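Local atomic coordinates of Rd1NTF2_04 (Synthetic construct, PDB entry 6W3G), a protein that has no known natural function, being a computationally designed NTF2-like protein made to explore folds whose curved sheet and helices could enclose diverse pockets. Residues D16-M21 against E32-N37; G25-A30 against W56-V61; V38-G43 against E51-W56; I83-H88 against D98-V103. One frame throughout, in Å; residues are numbered along the deposited sequence. Where two conformers were deposited one is given.

Contact 1 (D16-M21 against E32-N37); sequences DEFREM and ELFDPN
Phe-18 and Leu-33 bring the backbones of helix 11-24 and the end of helix 27-33 to 7.0 Å at their CA atoms, just before the chain leaves helical geometry at Phe-34. Leu-33 is the residue that fills the gap, and its two methyl groups divide the work. CD1 rests against the backbone of the first helix, 3.6 Å from Phe-18 CA, and also meets the sulfur of Met-21, the two side chains reaching toward each other tip to tip. CD2 turns to the solvent-facing flank, where the aliphatic branch lies 3.6 Å from Glu-17 OE1. Met-21 extends from its helix with CG anti to the backbone N (chi1 169°) and then, in the conformer given, bends at its last torsion (chi3 76°), which carries the methyl to Phe-34, with CE 3.4 Å from ring atom CE2. The sulfur itself stands 4.8 Å from the centroid of the Phe-34 ring, oblique to it, in a Met-aromatic contact. Phe-18 adds a looser touch, its CE1 edge facing Phe-34 CZ at 4.5 Å. Beyond the pair, Ile-113 of strand 111-118 packs on both phenylalanines, and Ala-53 and Ile-57 of helix 50-63 on Phe-34. The union is therefore almost wholly apolar: shape and the polarisable sulfur hold the two helices together in the core, while the one carboxylate involved stays at the exposed margin.

Contact 2 (G25-A30 against W56-V61); sequences GDSTKA and WIRHLV
Arg-58 reaches from helix 50-63 to the turn that opens helix 27-33, and its polar contact there is with Ser-27. Its NH1 donates to Ser-27 OG at 3.0 Å, with the hydroxyl oxygen close to the guanidinium plane; NH2 adds a weak second bond to the same oxygen at 3.4 Å. The chain reaches the serine through an unusual bend at chi2 (-139°). Apolar packing is confined to Ile-57, whose CG2 branch lies 3.6 Å from Gly-25 CA. Glycine suits this position twice over, because its phi is positive (62°) and a CB would press against both Ile-57 and Arg-58. A capping bond within the turn shapes it: Asp-26 is the N-cap of helix 27-33, its OD2 accepting from Lys-29 N at 2.8 Å from above the carboxylate plane. Replacing Arg-58 by an alanine would probably leave Ser-27 OG without its guanidinium donors, with no long side chain bridging to the start of helix 27-33. The chemistry thus joins a close glycine-to-helix approach, packed by the Ile-57 methyl, to a hydroxyl gripped by a cationic side chain, whose charge is probably also eased by the Asp-26 carboxylate nearby.

Contact 3 (V38-G43 against E51-W56); sequences VRVEVG and EQAVDW
Val-40 and Val-42 of strand 38-42 meet the indole of Trp-56 on the same face. Val-40 places CG1 over the six-membered ring, 4.1 Å from its centroid and 12° off the normal, a CH-pi contact. Val-42 brings CG2 down nearer the five-membered ring, 3.6 Å from NE1, at an oblique approach. Alongside, Ala-53 presents its methyl to the other branch of Val-40, with CB 4.1 Å from CG2, and to Val-38, whose CG1 lies 4.3 Å away. The small alanine is consistent with the close approach here, and the CA atoms of Val-40 and Ala-53 stand 6.8 Å apart. One turn further on, the indole spans the wider gap, its CG anti to the backbone N (chi1 167°), which carries the ring across to the valines of the strand. A leucine in place of Trp-56 would probably leave the methyl groups of Val-40 and Val-42 without the flat surface they rest on and open a gap between helix and strand. In the next shell, Tyr-47 of strand 45-48 meets the Trp-56 ring and touches both valines, and Gln-52 OE1 accepts from His-48 N, tying the helix to that strand. The axes of strand 38-42 and helix 51-56 approach to 8.9 Å at 37°. Helix 50-63 packs across one face of the sheet near its edge, with strand 45-48 outermost, strand 111-118 next to strand 38-42, and helix 27-33 against Val-54.

Contact 4 (I83-H88 against D98-V103); sequences IVFTVH and DRYVMV
Phe-85 holds CG between its backbone N and carbonyl carbon (chi1 62°), which leans the ring across to the neighbouring strand and lays its face against Tyr-100 CB, 3.6 Å from the ring centroid, in a CH-pi contact. Tyr-100 turns CG anti to its carbonyl carbon (chi1 -76°), placing its own ring nearly parallel to that of Phe-85 but slid apart, with little overlap. Met-102 meets the other flank of the Phe-85 ring, its SD 4.1 Å from Phe-85 CE2, while its methyl lies beside Ile-83 CD1. Val-87 CG2 touches Tyr-100 CD1. On the opposite face Val-84 lies side by side with Val-101, and Thr-86 sets its methyl 3.9 Å from Arg-99 CB; the threonine OG1 is bonded to Asp-72. Beneath these groups the antiparallel strands are joined by paired backbone bonds at Ile-83 with Met-102, Phe-85 with Tyr-100 and Val-87 with Asp-98; the straightest, Tyr-100 N to Phe-85 O, is 2.8 Å long. The hairpin of strands 80-91 and 94-106 lies between strand 66-77 and strand 111-118, and the face bearing Phe-85 and Met-102 packs against Phe-18 of helix 11-24.

How the contacts relate
From the N terminus, helix 11-24 enters contact 1, where residues 32-37 return to it and close a short, mostly helical loop. Contact 2 opens within that span, at residues 25-30, and closes later on helix 50-63, so the two cross; Met-21 of contact 1 packs on Ala-30 of contact 2. Contact 3 lies wholly within the span of contact 2, sharing Trp-56, and fastens the same helix to strand 38-42. Contact 4 follows in series as a local hairpin in the sheet. It returns to the earlier elements through Phe-18, which touches Phe-85 and Met-102, and through Tyr-100 OH, 3.3 Å from Trp-56 CZ2. Together they tie three helices to the curved sheet of this NTF2-like fold.

Contact 1 (D16-M21 against E32-N37)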
loop_
_atom_site.group_PDB
_atom_site.type_symbol
_atom_site.label_atom_id
_atom_site.label_comp_id
_atom_site.label_asym_id
_atom_site.label_seq_id
_atom_site.Cartn_x
_atom_site.Cartn_y
_atom_site.Cartn_z
ATOM N N ASP A 16 -2.067 4.733 8.862
ATOM C CA ASP A 16 -0.842 4.591 9.643
ATOM C C ASP A 16 -0.358 3.142 9.663
ATOM O O ASP A 16 0.842 2.877 9.536
ATOM C CB ASP A 16 -1.065 5.070 11.082
ATOM C CG ASP A 16 -1.103 6.590 11.202
ATOM O OD1 ASP A 16 -0.611 7.277 10.285
ATOM O OD2 ASP A 16 -1.625 7.103 12.219
ATOM N N GLU A 17 -1.275 2.198 9.874
ATOM C CA GLU A 17 -0.893 0.788 9.903
ATOM C C GLU A 17 -0.367 0.345 8.549
ATOM O O GLU A 17 0.608 -0.413 8.460
ATOM C CB GLU A 17 -2.089 -0.068 10.322
ATOM C CG GLU A 17 -2.406 0.011 11.805
ATOM C CD GLU A 17 -3.650 -0.785 12.175
ATOM O OE1 GLU A 17 -4.305 -1.337 11.265
ATOM O OE2 GLU A 17 -3.980 -0.850 13.378
ATOM N N PHE A 18 -1.002 0.814 7.478
ATOM C CA PHE A 18 -0.547 0.463 6.142
ATOM C C PHE A 18 0.858 0.988 5.899
ATOM O O PHE A 18 1.705 0.290 5.326
ATOM C CB PHE A 18 -1.518 1.010 5.101
ATOM C CG PHE A 18 -0.996 0.901 3.708
ATOM C CD1 PHE A 18 -1.074 -0.291 3.028
ATOM C CD2 PHE A 18 -0.386 1.986 3.099
ATOM C CE1 PHE A 18 -0.576 -0.409 1.751
ATOM C CE2 PHE A 18 0.125 1.875 1.825
ATOM C CZ PHE A 18 0.031 0.671 1.151
ATOM N N ARG A 19 1.127 2.221 6.321
ATOM C CA ARG A 19 2.463 2.777 6.171
ATOM C C ARG A 19 3.488 1.965 6.953
ATOM O O ARG A 19 4.591 1.699 6.457
ATOM C CB ARG A 19 2.445 4.234 6.627
ATOM C CG ARG A 19 3.707 4.977 6.346
ATOM C CD ARG A 19 3.548 6.440 6.707
ATOM N NE ARG A 19 4.845 7.101 6.737
ATOM C CZ ARG A 19 5.639 7.153 7.801
ATOM N NH1 ARG A 19 5.271 6.591 8.945
ATOM N NH2 ARG A 19 6.802 7.776 7.718
ATOM N N GLU A 20 3.145 1.556 8.178
ATOM C CA GLU A 20 4.060 0.752 8.981
ATOM C C GLU A 20 4.291 -0.613 8.347
ATOM O O GLU A 20 5.418 -1.119 8.349
ATOM C CB GLU A 20 3.506 0.607 10.398
ATOM C CG GLU A 20 4.430 -0.096 11.384
ATOM C CD GLU A 20 5.765 0.607 11.555
ATOM O OE1 GLU A 20 5.849 1.826 11.282
ATOM O OE2 GLU A 20 6.732 -0.071 11.967
ATOM N N MET A 21 3.234 -1.231 7.803
ATOM C CA MET A 21 3.390 -2.517 7.129
ATOM C C MET A 21 4.301 -2.390 5.918
ATOM O O MET A 21 5.085 -3.297 5.618
ATOM C CB MET A 21 2.028 -3.066 6.698
ATOM C CG MET A 21 2.098 -4.277 5.757
ATOM S SD MET A 21 0.485 -4.745 5.086
ATOM C CE MET A 21 0.262 -3.458 3.860
ATOM N N GLU A 32 -4.231 -8.631 7.907
ATOM C CA GLU A 32 -5.282 -7.797 8.467
ATOM C C GLU A 32 -5.712 -6.707 7.495
ATOM O O GLU A 32 -6.900 -6.375 7.439
ATOM C CB GLU A 32 -4.822 -7.171 9.786
ATOM N N LEU A 33 -4.779 -6.174 6.704
ATOM C CA LEU A 33 -5.027 -4.962 5.932
ATOM C C LEU A 33 -5.504 -5.238 4.512
ATOM O O LEU A 33 -6.256 -4.430 3.948
ATOM C CB LEU A 33 -3.754 -4.116 5.861
ATOM C CG LEU A 33 -3.210 -3.586 7.191
ATOM C CD1 LEU A 33 -2.020 -2.674 6.961
ATOM C CD2 LEU A 33 -4.289 -2.868 7.973
ATOM N N PHE A 34 -5.054 -6.335 3.908
ATOM C CA PHE A 34 -5.371 -6.656 2.526
ATOM C C PHE A 34 -6.597 -7.571 2.461
ATOM O O PHE A 34 -6.693 -8.558 3.198
ATOM C CB PHE A 34 -4.189 -7.354 1.844
ATOM C CG PHE A 34 -3.064 -6.436 1.455
ATOM C CD1 PHE A 34 -3.288 -5.377 0.591
ATOM C CD2 PHE A 34 -1.774 -6.647 1.923
ATOM C CE1 PHE A 34 -2.262 -4.535 0.223
ATOM C CE2 PHE A 34 -0.746 -5.808 1.554
ATOM C CZ PHE A 34 -0.988 -4.754 0.709
ATOM N N ASP A 35 -7.531 -7.240 1.576
ATOM C CA ASP A 35 -8.569 -8.195 1.211
ATOM C C ASP A 35 -7.900 -9.438 0.642
ATOM O O ASP A 35 -6.841 -9.349 0.023
ATOM C CB ASP A 35 -9.499 -7.574 0.167
ATOM C CG ASP A 35 -10.748 -8.380 -0.073
ATOM O OD1 ASP A 35 -11.751 -8.140 0.620
ATOM O OD2 ASP A 35 -10.721 -9.246 -0.972
ATOM N N PRO A 36 -8.495 -10.614 0.826
ATOM C CA PRO A 36 -7.891 -11.822 0.241
ATOM C C PRO A 36 -7.737 -11.752 -1.264
ATOM O O PRO A 36 -6.829 -12.379 -1.823
ATOM C CB PRO A 36 -8.868 -12.931 0.660
ATOM C CG PRO A 36 -9.525 -12.420 1.873
ATOM C CD PRO A 36 -9.626 -10.931 1.712
ATOM N N ASN A 37 -8.610 -11.026 -1.950
ATOM C CA ASN A 37 -8.561 -10.908 -3.398
ATOM C C ASN A 37 -8.041 -9.542 -3.830
ATOM O O ASN A 37 -8.382 -9.054 -4.905
ATOM C CB ASN A 37 -9.941 -11.152 -3.998
#

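Contact 2 (G25-A30 against W56-V61)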
loop_
_atom_site.group_PDB
_atom_site.type_symbol
_atom_site.label_atom_id
_atom_site.label_comp_id
_atom_site.label_asym_id
_atom_site.label_seq_id
_atom_site.Cartn_x
_atom_site.Cartn_y
_atom_site.Cartn_z
ATOM N N GLY A 25 6.971 -5.096 5.100
ATOM C CA GLY A 25 6.212 -6.134 4.432
ATOM C C GLY A 25 5.779 -7.235 5.375
ATOM O O GLY A 25 5.787 -8.412 4.996
ATOM N N ASP A 26 5.393 -6.878 6.597
ATOM C CA ASP A 26 4.989 -7.873 7.582
ATOM C C ASP A 26 3.759 -8.639 7.105
ATOM O O ASP A 26 2.720 -8.041 6.804
ATOM C CB ASP A 26 4.710 -7.200 8.921
ATOM C CG ASP A 26 4.189 -8.171 9.956
ATOM O OD1 ASP A 26 4.868 -9.187 10.212
ATOM O OD2 ASP A 26 3.104 -7.913 10.515
ATOM N N SER A 27 3.882 -9.969 7.057
ATOM C CA SER A 27 2.792 -10.818 6.588
ATOM C C SER A 27 1.583 -10.750 7.511
ATOM O O SER A 27 0.436 -10.765 7.048
ATOM C CB SER A 27 3.274 -12.265 6.471
ATOM O OG SER A 27 4.087 -12.444 5.331
ATOM N N THR A 28 1.818 -10.724 8.825
ATOM C CA THR A 28 0.713 -10.653 9.773
ATOM C C THR A 28 -0.123 -9.406 9.529
ATOM O O THR A 28 -1.356 -9.479 9.441
ATOM C CB THR A 28 1.244 -10.662 11.207
ATOM O OG1 THR A 28 1.976 -11.870 11.437
ATOM C CG2 THR A 28 0.094 -10.567 12.195
ATOM N N LYS A 29 0.536 -8.248 9.426
ATOM C CA LYS A 29 -0.178 -7.014 9.119
ATOM C C LYS A 29 -0.924 -7.132 7.799
ATOM O O LYS A 29 -2.079 -6.698 7.684
ATOM C CB LYS A 29 0.804 -5.841 9.071
ATOM N N ALA A 30 -0.283 -7.724 6.789
ATOM C CA ALA A 30 -0.917 -7.854 5.481
ATOM C C ALA A 30 -2.196 -8.680 5.557
ATOM O O ALA A 30 -3.181 -8.374 4.873
ATOM C CB ALA A 30 0.072 -8.470 4.490
ATOM N N TRP A 56 5.533 -8.374 -3.388
ATOM C CA TRP A 56 5.809 -7.122 -4.074
ATOM C C TRP A 56 6.450 -6.128 -3.119
ATOM O O TRP A 56 7.472 -5.508 -3.441
ATOM C CB TRP A 56 4.515 -6.567 -4.670
ATOM C CG TRP A 56 4.630 -5.151 -5.113
ATOM C CD1 TRP A 56 5.391 -4.675 -6.135
ATOM C CD2 TRP A 56 3.967 -4.021 -4.541
ATOM N NE1 TRP A 56 5.246 -3.313 -6.235
ATOM C CE2 TRP A 56 4.372 -2.888 -5.272
ATOM C CE3 TRP A 56 3.061 -3.859 -3.485
ATOM C CZ2 TRP A 56 3.911 -1.607 -4.976
ATOM C CZ3 TRP A 56 2.604 -2.586 -3.193
ATOM C CH2 TRP A 56 3.031 -1.476 -3.933
ATOM N N ILE A 57 5.893 -6.001 -1.913
ATOM C CA ILE A 57 6.444 -5.065 -0.936
ATOM C C ILE A 57 7.853 -5.484 -0.539
ATOM O O ILE A 57 8.764 -4.652 -0.448
ATOM C CB ILE A 57 5.517 -4.979 0.294
ATOM C CG1 ILE A 57 4.161 -4.413 -0.108
ATOM C CG2 ILE A 57 6.150 -4.134 1.394
ATOM C CD1 ILE A 57 3.125 -4.482 1.000
ATOM N N ARG A 58 8.062 -6.780 -0.302
ATOM C CA ARG A 58 9.369 -7.249 0.145
ATOM C C ARG A 58 10.443 -7.023 -0.914
ATOM O O ARG A 58 11.587 -6.696 -0.582
ATOM C CB ARG A 58 9.285 -8.727 0.531
ATOM C CG ARG A 58 8.302 -9.001 1.655
ATOM C CD ARG A 58 8.838 -10.012 2.661
ATOM N NE ARG A 58 8.080 -9.976 3.913
ATOM C CZ ARG A 58 7.139 -10.853 4.266
ATOM N NH1 ARG A 58 6.517 -10.712 5.429
ATOM N NH2 ARG A 58 6.823 -11.872 3.476
ATOM N N HIS A 59 10.096 -7.173 -2.194
ATOM C CA HIS A 59 11.057 -6.868 -3.249
ATOM C C HIS A 59 11.500 -5.408 -3.188
ATOM O O HIS A 59 12.687 -5.106 -3.349
ATOM C CB HIS A 59 10.465 -7.180 -4.623
ATOM C CG HIS A 59 11.129 -6.441 -5.746
ATOM N ND1 HIS A 59 10.745 -5.173 -6.131
ATOM C CD2 HIS A 59 12.158 -6.783 -6.557
ATOM C CE1 HIS A 59 11.505 -4.770 -7.133
ATOM N NE2 HIS A 59 12.370 -5.729 -7.412
ATOM N N LEU A 60 10.556 -4.486 -2.979
ATOM C CA LEU A 60 10.914 -3.073 -2.847
ATOM C C LEU A 60 11.839 -2.854 -1.664
ATOM O O LEU A 60 12.867 -2.164 -1.771
ATOM C CB LEU A 60 9.650 -2.229 -2.672
ATOM C CG LEU A 60 8.669 -2.280 -3.838
ATOM C CD1 LEU A 60 7.364 -1.606 -3.444
ATOM C CD2 LEU A 60 9.287 -1.612 -5.054
ATOM N N VAL A 61 11.479 -3.418 -0.508
ATOM C CA VAL A 61 12.269 -3.231 0.702
ATOM C C VAL A 61 13.701 -3.694 0.483
ATOM O O VAL A 61 14.657 -3.060 0.944
ATOM C CB VAL A 61 11.599 -3.976 1.870
ATOM C CG1 VAL A 61 12.526 -4.056 3.061
ATOM C CG2 VAL A 61 10.290 -3.302 2.236
#

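Contact 3 (V38-G43 against E51-W56)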
loop_
_atom_site.group_PDB
_atom_site.type_symbol
_atom_site.label_atom_id
_atom_site.label_comp_id
_atom_site.label_asym_id
_atom_site.label_seq_id
_atom_site.Cartn_x
_atom_site.Cartn_y
_atom_site.Cartn_z
ATOM N N VAL A 38 -7.202 -8.919 -3.004
ATOM C CA VAL A 38 -6.684 -7.602 -3.345
ATOM C C VAL A 38 -6.000 -7.629 -4.703
ATOM O O VAL A 38 -5.290 -8.588 -5.054
ATOM C CB VAL A 38 -5.706 -7.111 -2.270
ATOM C CG1 VAL A 38 -4.531 -8.070 -2.126
ATOM C CG2 VAL A 38 -5.223 -5.689 -2.608
ATOM N N ARG A 39 -6.190 -6.558 -5.457
ATOM C CA ARG A 39 -5.531 -6.334 -6.731
ATOM C C ARG A 39 -4.510 -5.220 -6.579
ATOM O O ARG A 39 -4.830 -4.141 -6.068
ATOM C CB ARG A 39 -6.572 -5.981 -7.794
ATOM C CG ARG A 39 -7.521 -7.125 -8.132
ATOM C CD ARG A 39 -8.638 -6.657 -9.039
ATOM N NE ARG A 39 -9.481 -7.752 -9.515
ATOM C CZ ARG A 39 -10.627 -8.134 -8.951
ATOM N NH1 ARG A 39 -11.090 -7.523 -7.865
ATOM N NH2 ARG A 39 -11.315 -9.137 -9.479
ATOM N N VAL A 40 -3.281 -5.466 -7.031
ATOM C CA VAL A 40 -2.237 -4.450 -7.051
ATOM C C VAL A 40 -1.775 -4.304 -8.491
ATOM O O VAL A 40 -1.340 -5.286 -9.118
ATOM C CB VAL A 40 -1.056 -4.788 -6.127
ATOM C CG1 VAL A 40 -0.015 -3.674 -6.188
ATOM C CG2 VAL A 40 -1.515 -5.011 -4.692
ATOM N N GLU A 41 -1.872 -3.098 -9.029
ATOM C CA GLU A 41 -1.431 -2.803 -10.383
ATOM C C GLU A 41 -0.276 -1.821 -10.319
ATOM O O GLU A 41 -0.435 -0.699 -9.834
ATOM C CB GLU A 41 -2.569 -2.226 -11.225
ATOM C CG GLU A 41 -2.159 -1.941 -12.665
ATOM N N VAL A 42 0.877 -2.234 -10.835
ATOM C CA VAL A 42 2.090 -1.420 -10.827
ATOM C C VAL A 42 2.557 -1.337 -12.275
ATOM O O VAL A 42 3.359 -2.152 -12.742
ATOM C CB VAL A 42 3.180 -2.002 -9.923
ATOM C CG1 VAL A 42 4.364 -1.038 -9.845
ATOM C CG2 VAL A 42 2.638 -2.282 -8.554
ATOM N N GLY A 43 2.030 -0.373 -13.005
ATOM C CA GLY A 43 2.367 -0.248 -14.408
ATOM C C GLY A 43 1.914 -1.490 -15.143
ATOM O O GLY A 43 0.721 -1.818 -15.174
ATOM N N GLU A 51 -0.478 -12.904 -0.692
ATOM C CA GLU A 51 0.884 -13.399 -0.843
ATOM C C GLU A 51 1.642 -12.612 -1.903
ATOM O O GLU A 51 2.779 -12.189 -1.683
ATOM C CB GLU A 51 0.862 -14.890 -1.185
ATOM C CG GLU A 51 2.236 -15.467 -1.466
ATOM C CD GLU A 51 2.214 -16.978 -1.621
ATOM O OE1 GLU A 51 1.325 -17.627 -1.028
ATOM O OE2 GLU A 51 3.083 -17.510 -2.343
ATOM N N GLN A 52 1.023 -12.386 -3.064
ATOM C CA GLN A 52 1.691 -11.620 -4.106
ATOM C C GLN A 52 1.882 -10.170 -3.698
ATOM O O GLN A 52 2.893 -9.554 -4.044
ATOM C CB GLN A 52 0.911 -11.705 -5.416
ATOM C CG GLN A 52 0.997 -13.081 -6.057
ATOM C CD GLN A 52 0.344 -13.154 -7.436
ATOM O OE1 GLN A 52 0.030 -12.127 -8.040
ATOM N NE2 GLN A 52 0.168 -14.361 -7.945
ATOM N N ALA A 53 0.920 -9.602 -2.959
ATOM C CA ALA A 53 1.065 -8.223 -2.496
ATOM C C ALA A 53 2.220 -8.095 -1.510
ATOM O O ALA A 53 2.995 -7.134 -1.571
ATOM C CB ALA A 53 -0.249 -7.743 -1.874
ATOM N N VAL A 54 2.374 -9.083 -0.624
ATOM C CA VAL A 54 3.480 -9.077 0.335
ATOM C C VAL A 54 4.813 -9.231 -0.378
ATOM O O VAL A 54 5.783 -8.523 -0.075
ATOM C CB VAL A 54 3.261 -10.190 1.379
ATOM C CG1 VAL A 54 4.557 -10.552 2.071
ATOM C CG2 VAL A 54 2.229 -9.741 2.381
ATOM N N ASP A 55 4.882 -10.142 -1.352
ATOM C CA ASP A 55 6.119 -10.350 -2.096
ATOM C C ASP A 55 6.517 -9.086 -2.843
ATOM O O ASP A 55 7.705 -8.758 -2.945
ATOM C CB ASP A 55 5.955 -11.512 -3.076
ATOM C CG ASP A 55 5.917 -12.861 -2.386
ATOM O OD1 ASP A 55 6.036 -12.907 -1.141
ATOM O OD2 ASP A 55 5.769 -13.881 -3.092
ATOM N N TRP A 56 5.533 -8.374 -3.388
ATOM C CA TRP A 56 5.809 -7.122 -4.074
ATOM C C TRP A 56 6.450 -6.128 -3.119
ATOM O O TRP A 56 7.472 -5.508 -3.441
ATOM C CB TRP A 56 4.515 -6.567 -4.670
ATOM C CG TRP A 56 4.630 -5.151 -5.113
ATOM C CD1 TRP A 56 5.391 -4.675 -6.135
ATOM C CD2 TRP A 56 3.967 -4.021 -4.541
ATOM N NE1 TRP A 56 5.246 -3.313 -6.235
ATOM C CE2 TRP A 56 4.372 -2.888 -5.272
ATOM C CE3 TRP A 56 3.061 -3.859 -3.485
ATOM C CZ2 TRP A 56 3.911 -1.607 -4.976
ATOM C CZ3 TRP A 56 2.604 -2.586 -3.193
ATOM C CH2 TRP A 56 3.031 -1.476 -3.933
#

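Contact 4 (I83-H88 against D98-V103)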
loop_
_atom_site.group_PDB
_atom_site.type_symbol
_atom_site.label_atom_id
_atom_site.label_comp_id
_atom_site.label_asym_id
_atom_site.label_seq_id
_atom_site.Cartn_x
_atom_site.Cartn_y
_atom_site.Cartn_z
ATOM N N ILE A 83 -7.273 6.388 -0.369
ATOM C CA ILE A 83 -6.018 6.942 0.131
ATOM C C ILE A 83 -5.094 7.173 -1.049
ATOM O O ILE A 83 -4.856 6.260 -1.842
ATOM C CB ILE A 83 -5.357 6.016 1.166
ATOM C CG1 ILE A 83 -6.262 5.896 2.381
ATOM C CG2 ILE A 83 -3.966 6.564 1.551
ATOM C CD1 ILE A 83 -5.780 4.935 3.439
ATOM N N VAL A 84 -4.596 8.404 -1.181
ATOM C CA VAL A 84 -3.570 8.744 -2.148
ATOM C C VAL A 84 -2.284 8.904 -1.360
ATOM O O VAL A 84 -2.258 9.640 -0.361
ATOM C CB VAL A 84 -3.893 10.037 -2.914
ATOM C CG1 VAL A 84 -2.756 10.363 -3.853
ATOM C CG2 VAL A 84 -5.174 9.896 -3.678
ATOM N N PHE A 85 -1.240 8.192 -1.771
ATOM C CA PHE A 85 0.046 8.308 -1.103
ATOM C C PHE A 85 1.155 8.359 -2.142
ATOM O O PHE A 85 1.013 7.872 -3.267
ATOM C CB PHE A 85 0.261 7.184 -0.083
ATOM C CG PHE A 85 0.292 5.794 -0.653
ATOM C CD1 PHE A 85 1.503 5.189 -0.968
ATOM C CD2 PHE A 85 -0.877 5.065 -0.823
ATOM C CE1 PHE A 85 1.555 3.912 -1.462
ATOM C CE2 PHE A 85 -0.828 3.776 -1.323
ATOM C CZ PHE A 85 0.384 3.193 -1.634
ATOM N N THR A 86 2.236 9.021 -1.779
ATOM C CA THR A 86 3.423 9.048 -2.617
ATOM C C THR A 86 4.516 8.236 -1.945
ATOM O O THR A 86 4.593 8.149 -0.715
ATOM C CB THR A 86 3.866 10.474 -2.900
ATOM O OG1 THR A 86 3.849 11.229 -1.695
ATOM C CG2 THR A 86 2.933 11.116 -3.879
ATOM N N VAL A 87 5.355 7.621 -2.763
ATOM C CA VAL A 87 6.447 6.793 -2.269
ATOM C C VAL A 87 7.726 7.291 -2.924
ATOM O O VAL A 87 7.779 7.422 -4.149
ATOM C CB VAL A 87 6.214 5.303 -2.574
ATOM C CG1 VAL A 87 7.299 4.453 -1.924
ATOM C CG2 VAL A 87 4.840 4.866 -2.074
ATOM N N HIS A 88 8.721 7.607 -2.106
ATOM C CA HIS A 88 10.042 8.033 -2.557
ATOM C C HIS A 88 10.998 6.865 -2.338
ATOM O O HIS A 88 11.268 6.494 -1.186
ATOM C CB HIS A 88 10.511 9.263 -1.782
ATOM C CG HIS A 88 9.543 10.406 -1.799
ATOM N ND1 HIS A 88 9.679 11.501 -0.973
ATOM C CD2 HIS A 88 8.432 10.630 -2.542
ATOM C CE1 HIS A 88 8.692 12.350 -1.204
ATOM N NE2 HIS A 88 7.922 11.846 -2.152
ATOM N N ASP A 98 6.971 8.038 -6.833
ATOM C CA ASP A 98 5.781 7.394 -7.352
ATOM C C ASP A 98 4.581 7.922 -6.577
ATOM O O ASP A 98 4.714 8.501 -5.492
ATOM C CB ASP A 98 5.866 5.868 -7.216
ATOM C CG ASP A 98 6.732 5.217 -8.283
ATOM O OD1 ASP A 98 7.078 5.875 -9.285
ATOM O OD2 ASP A 98 7.057 4.027 -8.118
ATOM N N ARG A 99 3.411 7.742 -7.172
ATOM C CA ARG A 99 2.152 8.047 -6.513
ATOM C C ARG A 99 1.230 6.852 -6.689
ATOM O O ARG A 99 1.191 6.243 -7.761
ATOM C CB ARG A 99 1.508 9.306 -7.087
ATOM C CG ARG A 99 0.098 9.566 -6.597
ATOM C CD ARG A 99 -0.492 10.741 -7.350
ATOM N NE ARG A 99 -0.053 12.006 -6.784
ATOM C CZ ARG A 99 0.129 13.124 -7.486
ATOM N NH1 ARG A 99 -0.073 13.148 -8.798
ATOM N NH2 ARG A 99 0.525 14.224 -6.870
ATOM N N TYR A 100 0.541 6.502 -5.614
ATOM C CA TYR A 100 -0.391 5.393 -5.611
ATOM C C TYR A 100 -1.754 5.862 -5.130
ATOM O O TYR A 100 -1.869 6.779 -4.301
ATOM C CB TYR A 100 0.065 4.256 -4.708
ATOM C CG TYR A 100 1.173 3.429 -5.281
ATOM C CD1 TYR A 100 2.486 3.828 -5.174
ATOM C CD2 TYR A 100 0.891 2.239 -5.941
ATOM C CE1 TYR A 100 3.513 3.052 -5.714
ATOM C CE2 TYR A 100 1.888 1.462 -6.470
ATOM C CZ TYR A 100 3.196 1.873 -6.363
ATOM O OH TYR A 100 4.194 1.090 -6.905
ATOM N N VAL A 101 -2.789 5.179 -5.620
ATOM C CA VAL A 101 -4.148 5.359 -5.158
ATOM C C VAL A 101 -4.622 4.019 -4.630
ATOM O O VAL A 101 -4.443 2.986 -5.287
ATOM C CB VAL A 101 -5.072 5.869 -6.278
ATOM C CG1 VAL A 101 -6.480 6.023 -5.746
ATOM C CG2 VAL A 101 -4.568 7.212 -6.810
ATOM N N MET A 102 -5.243 4.032 -3.465
ATOM C CA MET A 102 -5.676 2.811 -2.803
ATOM C C MET A 102 -7.138 2.918 -2.425
ATOM O O MET A 102 -7.560 3.920 -1.836
ATOM C CB MET A 102 -4.831 2.556 -1.562
ATOM C CG MET A 102 -4.822 1.126 -1.126
ATOM S SD MET A 102 -3.461 0.893 0.011
ATOM C CE MET A 102 -4.109 1.754 1.438
ATOM N N VAL A 103 -7.903 1.877 -2.751
ATOM C CA VAL A 103 -9.311 1.787 -2.395
ATOM C C VAL A 103 -9.440 0.675 -1.376
ATOM O O VAL A 103 -8.986 -0.454 -1.621
ATOM C CB VAL A 103 -10.199 1.540 -3.618
ATOM C CG1 VAL A 103 -11.649 1.321 -3.168
ATOM C CG2 VAL A 103 -10.079 2.744 -4.540
#